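Local structure of uncharacterized protein YqbN (Bacillus subtilis, 3KLU) at residues A[22-27]-A[46-51]; A[42-47]-A[91-96]. The protein is of unknown function but probably acts as a tail assembly chaperone, as in the XkdN-like phage family. One frame throughout, in Å; residues are numbered along the deposited sequence.

Contact 1: residues A[22-27]-A[46-51]; sequences DAEEVE and FKAITT
Val26 and Phe46 exchange a reciprocal pair of backbone hydrogen bonds, the evidence for one antiparallel, hydrogen-bonded bridge between an edge strand and the end of strand 44-46. Phe46 N donates a hydrogen bond to Val26 O at 2.8 Å. That bond is nearly straight (179°), whereas the return bond from Val26 N to Phe46 O is more bent, at 142°. Phe46 O is approached by a second donor, since Glu25 CA lies 3.0 Å from Phe46 O in a CA-H...O contact. At the other end of the bridge Val26 O sits at the edge of the Phe46 ring, in its plane.

Beyond the bridge, regular pairing gives way to a side chain. The carboxylate of Glu24, its chain bent at chi2, reaches across, and Glu24 OE2 accepts the backbone N-H of Ala48, 2.7 Å from Ala48 N. The donor comes on the syn side, 16° out of the carboxylate plane. Glu24 is poorly ordered, so details of its placement deserve caution.

The charged and aliphatic contacts of Lys47 form a second group. Its CG stands anti to the backbone N and the aliphatic chain runs extended past Glu25, whose CG is 3.9 Å from Lys47 CD. A final bend at chi4 brings Lys47 NZ to 3.7 Å from Asp22 OD1: a long, weak salt bridge to a poorly ordered acid.

Among apolar groups, the methyls of Ala23 and Ala48 only just meet, CB to CB 4.5 Å. On the same sheet face as Val26, Phe46 turns to helix 120-133, where its ring meets Trp126.

Two backbone bonds thus define the register, while the Glu24-Ala48 bond, as modelled, probably extends the attachment toward helix 51-60. With Asp22 distant and Glu24 OE1 5.0 Å from Lys47 NZ, not in contact, Lys47 probably feels a diffuse attraction more than one tight ion pair.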
# COMPACT_ATOMS: atom_id res chain seq x y z
N ASP A 22 -4.59 2.82 16.84
CA ASP A 22 -3.71 2.65 15.73
C ASP A 22 -4.42 2.50 14.41
O ASP A 22 -5.62 2.27 14.35
CB ASP A 22 -2.78 1.47 15.95
CG ASP A 22 -1.44 1.68 15.26
OD1 ASP A 22 -1.32 1.43 14.03
OD2 ASP A 22 -0.49 2.13 15.96
N ALA A 23 -3.61 2.66 13.37
CA ALA A 23 -4.05 2.57 11.99
C ALA A 23 -4.75 1.27 11.63
O ALA A 23 -4.37 0.17 12.02
CB ALA A 23 -2.87 2.79 11.05
N GLU A 24 -5.81 1.45 10.87
CA GLU A 24 -6.66 0.42 10.34
C GLU A 24 -6.18 -1.00 10.06
O GLU A 24 -5.63 -1.72 10.88
CB GLU A 24 -7.25 0.94 9.05
CG GLU A 24 -6.45 2.11 8.41
CD GLU A 24 -5.02 1.74 8.03
OE1 GLU A 24 -4.71 0.54 8.06
OE2 GLU A 24 -4.22 2.65 7.71
N GLU A 25 -6.49 -1.33 8.82
CA GLU A 25 -6.29 -2.57 8.09
C GLU A 25 -7.67 -2.55 7.46
O GLU A 25 -8.63 -3.10 7.98
CB GLU A 25 -6.08 -3.78 8.99
CG GLU A 25 -4.62 -4.17 9.08
CD GLU A 25 -4.38 -5.66 8.84
OE1 GLU A 25 -5.36 -6.38 8.52
OE2 GLU A 25 -3.22 -6.11 8.96
N VAL A 26 -7.74 -1.82 6.35
CA VAL A 26 -8.94 -1.58 5.58
C VAL A 26 -9.03 -2.50 4.36
O VAL A 26 -8.10 -2.55 3.54
CB VAL A 26 -8.91 -0.12 5.12
CG1 VAL A 26 -10.03 0.19 4.17
CG2 VAL A 26 -8.97 0.78 6.34
N GLU A 27 -10.13 -3.24 4.24
CA GLU A 27 -10.33 -4.14 3.10
C GLU A 27 -11.02 -3.37 1.99
O GLU A 27 -12.00 -2.67 2.24
CB GLU A 27 -11.21 -5.31 3.47
CG GLU A 27 -10.52 -6.51 4.02
CD GLU A 27 -11.54 -7.62 4.25
OE1 GLU A 27 -11.13 -8.76 4.57
OE2 GLU A 27 -12.75 -7.34 4.10
N PHE A 46 -5.37 -2.98 2.99
CA PHE A 46 -4.47 -1.84 3.10
C PHE A 46 -4.27 -1.49 4.57
O PHE A 46 -5.11 -1.83 5.42
CB PHE A 46 -5.03 -0.61 2.39
CG PHE A 46 -5.19 -0.77 0.88
CD1 PHE A 46 -6.26 -1.48 0.34
CD2 PHE A 46 -4.31 -0.12 0.00
CE1 PHE A 46 -6.47 -1.53 -1.04
CE2 PHE A 46 -4.51 -0.17 -1.38
CZ PHE A 46 -5.58 -0.87 -1.91
N LYS A 47 -3.14 -0.85 4.85
CA LYS A 47 -2.79 -0.40 6.19
C LYS A 47 -1.69 0.62 6.03
O LYS A 47 -0.60 0.28 5.59
CB LYS A 47 -2.27 -1.54 7.05
CG LYS A 47 -1.98 -1.12 8.48
CD LYS A 47 -1.19 -2.22 9.19
CE LYS A 47 -1.29 -2.06 10.68
NZ LYS A 47 -0.85 -0.69 10.99
N ALA A 48 -2.00 1.87 6.36
CA ALA A 48 -1.04 2.98 6.27
C ALA A 48 0.35 2.65 6.85
O ALA A 48 0.50 1.92 7.85
CB ALA A 48 -1.60 4.22 6.99
N ILE A 49 1.37 3.18 6.21
CA ILE A 49 2.71 2.96 6.71
C ILE A 49 3.02 4.18 7.59
O ILE A 49 2.16 5.04 7.79
CB ILE A 49 3.71 2.79 5.56
CG1 ILE A 49 3.68 4.01 4.64
CG2 ILE A 49 3.32 1.55 4.76
CD1 ILE A 49 4.81 4.08 3.65
N THR A 50 4.23 4.28 8.10
CA THR A 50 4.55 5.38 8.98
C THR A 50 5.04 6.59 8.22
O THR A 50 5.44 6.52 7.03
CB THR A 50 5.60 4.95 9.98
OG1 THR A 50 6.82 4.70 9.27
CG2 THR A 50 5.17 3.65 10.67
N THR A 51 5.01 7.70 8.92
CA THR A 51 5.48 8.95 8.36
C THR A 51 6.99 8.83 8.15
O THR A 51 7.51 9.23 7.12
CB THR A 51 5.10 10.10 9.31
OG1 THR A 51 3.67 10.16 9.43
CG2 THR A 51 5.70 11.42 8.81

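Contact 2: residues A[42-47]-A[91-96]; sequences VPFIFK and VYPTFK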
# COMPACT_ATOMS: atom_id res chain seq x y z
N VAL A 42 -11.92 -11.21 -3.71
CA VAL A 42 -10.88 -11.22 -2.69
C VAL A 42 -10.44 -9.78 -2.58
O VAL A 42 -9.71 -9.28 -3.44
CB VAL A 42 -9.72 -12.08 -3.16
CG1 VAL A 42 -8.62 -12.01 -2.15
CG2 VAL A 42 -10.20 -13.54 -3.40
N PRO A 43 -10.91 -9.06 -1.54
CA PRO A 43 -10.50 -7.65 -1.41
C PRO A 43 -9.04 -7.46 -1.01
O PRO A 43 -8.43 -8.35 -0.42
CB PRO A 43 -11.46 -7.11 -0.34
CG PRO A 43 -11.66 -8.30 0.55
CD PRO A 43 -11.80 -9.45 -0.43
N PHE A 44 -8.49 -6.31 -1.37
CA PHE A 44 -7.13 -6.00 -0.98
C PHE A 44 -7.22 -5.48 0.45
O PHE A 44 -8.22 -4.87 0.82
CB PHE A 44 -6.59 -4.88 -1.84
CG PHE A 44 -5.95 -5.33 -3.09
CD1 PHE A 44 -6.47 -6.39 -3.79
CD2 PHE A 44 -4.87 -4.65 -3.59
CE1 PHE A 44 -5.89 -6.77 -5.03
CE2 PHE A 44 -4.28 -5.01 -4.82
CZ PHE A 44 -4.79 -6.07 -5.54
N ILE A 45 -6.18 -5.74 1.23
CA ILE A 45 -6.09 -5.24 2.59
C ILE A 45 -4.98 -4.20 2.63
O ILE A 45 -3.79 -4.50 2.32
CB ILE A 45 -5.75 -6.33 3.56
CG1 ILE A 45 -6.84 -7.37 3.55
CG2 ILE A 45 -5.62 -5.74 4.98
CD1 ILE A 45 -6.52 -8.55 4.47
N PHE A 46 -5.37 -2.98 2.99
CA PHE A 46 -4.47 -1.84 3.10
C PHE A 46 -4.27 -1.49 4.57
O PHE A 46 -5.11 -1.83 5.42
CB PHE A 46 -5.03 -0.61 2.39
CG PHE A 46 -5.19 -0.77 0.88
CD1 PHE A 46 -6.26 -1.48 0.34
CD2 PHE A 46 -4.31 -0.12 0.00
CE1 PHE A 46 -6.47 -1.53 -1.04
CE2 PHE A 46 -4.51 -0.17 -1.38
CZ PHE A 46 -5.58 -0.87 -1.91
N LYS A 47 -3.14 -0.85 4.85
CA LYS A 47 -2.79 -0.40 6.19
C LYS A 47 -1.69 0.62 6.03
O LYS A 47 -0.60 0.28 5.59
CB LYS A 47 -2.27 -1.54 7.05
CG LYS A 47 -1.98 -1.12 8.48
CD LYS A 47 -1.19 -2.22 9.19
CE LYS A 47 -1.29 -2.06 10.68
NZ LYS A 47 -0.85 -0.69 10.99
N VAL A 91 -1.17 -4.73 2.42
CA VAL A 91 -0.88 -5.91 3.23
C VAL A 91 -1.11 -7.24 2.52
O VAL A 91 -0.35 -8.19 2.69
CB VAL A 91 -1.78 -5.93 4.51
CG1 VAL A 91 -1.22 -6.90 5.50
CG2 VAL A 91 -1.90 -4.54 5.10
N TYR A 92 -2.22 -7.30 1.78
CA TYR A 92 -2.62 -8.48 1.02
C TYR A 92 -3.29 -7.95 -0.23
O TYR A 92 -4.35 -7.28 -0.15
CB TYR A 92 -3.60 -9.33 1.83
CG TYR A 92 -4.16 -10.53 1.09
CD1 TYR A 92 -3.32 -11.58 0.71
CD2 TYR A 92 -5.53 -10.64 0.81
CE1 TYR A 92 -3.81 -12.72 0.08
CE2 TYR A 92 -6.02 -11.79 0.18
CZ TYR A 92 -5.15 -12.83 -0.17
OH TYR A 92 -5.61 -14.01 -0.68
N PRO A 93 -2.71 -8.25 -1.41
CA PRO A 93 -1.50 -9.05 -1.55
C PRO A 93 -0.24 -8.20 -1.40
O PRO A 93 -0.25 -7.05 -1.79
CB PRO A 93 -1.65 -9.61 -2.96
CG PRO A 93 -2.13 -8.39 -3.71
CD PRO A 93 -3.15 -7.73 -2.73
N THR A 94 0.83 -8.73 -0.82
CA THR A 94 2.03 -7.92 -0.74
C THR A 94 2.87 -8.32 -1.94
O THR A 94 3.31 -9.46 -2.07
CB THR A 94 2.85 -8.15 0.56
OG1 THR A 94 4.17 -7.58 0.42
CG2 THR A 94 2.95 -9.58 0.85
N PHE A 95 3.08 -7.35 -2.83
CA PHE A 95 3.81 -7.57 -4.07
C PHE A 95 5.29 -7.89 -3.96
O PHE A 95 5.96 -8.17 -4.97
CB PHE A 95 3.58 -6.38 -5.00
CG PHE A 95 2.15 -6.23 -5.38
CD1 PHE A 95 1.45 -7.33 -5.89
CD2 PHE A 95 1.50 -5.01 -5.26
CE1 PHE A 95 0.11 -7.23 -6.29
CE2 PHE A 95 0.14 -4.87 -5.64
CZ PHE A 95 -0.56 -5.98 -6.16
N LYS A 96 5.77 -7.87 -2.73
CA LYS A 96 7.16 -8.20 -2.46
C LYS A 96 7.28 -9.69 -2.23
O LYS A 96 8.37 -10.22 -2.22
CB LYS A 96 7.64 -7.47 -1.21
CG LYS A 96 7.68 -6.00 -1.36
CD LYS A 96 8.40 -5.41 -0.21
CE LYS A 96 8.43 -3.91 -0.33
NZ LYS A 96 9.32 -3.34 0.71
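Val42 reaches the Tyr92 ring through CG1, which lies 3.5 Å from Tyr92 CE2, the two side chains crossing at about a right angle. After Pro43, Phe44 presents one ring face to Pro93. Pro93, joined to Tyr92 by a cis peptide bond, lays CD 3.4 Å from the centroid of the Phe44 ring and 3° off its normal, a CH-pi contact centred on the ring. The far end of the Phe44 ring also meets Phe95, CE2 to CZ 4.1 Å.

Ile45 carries the backbone pairing. Its N-H binds Tyr92 O, with Ile45 N 2.8 Å from that oxygen, while Ile45 O receives two donors: Val91 N at 2.6 Å, nearly along the C=O axis, and Tyr92 N at 3.3 Å, on a lone pair. Val91 and Tyr92 therefore both face Ile45, forming a classic beta bulge. Ile45 CG2, the branch anti to the backbone N, packs 3.9 Å from Val91 CB. At the end, Lys47 CB touches Val91 CG2 at 3.6 Å.

Strand 44-46 thus lies between strands 26-28 and 90-92; Phe44 and Phe95 both meet Trp126 of helix 120-133, and Phe95 also packs on helix 109-116.

From the N terminus, the chain passes through 22-27, turns back over 18 residues without helix, and returns at 46-51, where contact 1 closes this first loop. Contact 2 closes a longer one: from 42-47 the chain runs through helices 51-60 and 78-89, with residues 64-74 not modelled between them, before 91-96 comes alongside. The two loops overlap on the shared residues Phe46 and Lys47, so they cross, with 42-47 beginning before the first loop has closed. Together they set strand 44-46 as the middle of a three-stranded antiparallel sheet. The contacts also touch directly, Glu27 CG lying 3.8 Å from Ile45 CG1, and tie both outer strands to the central one.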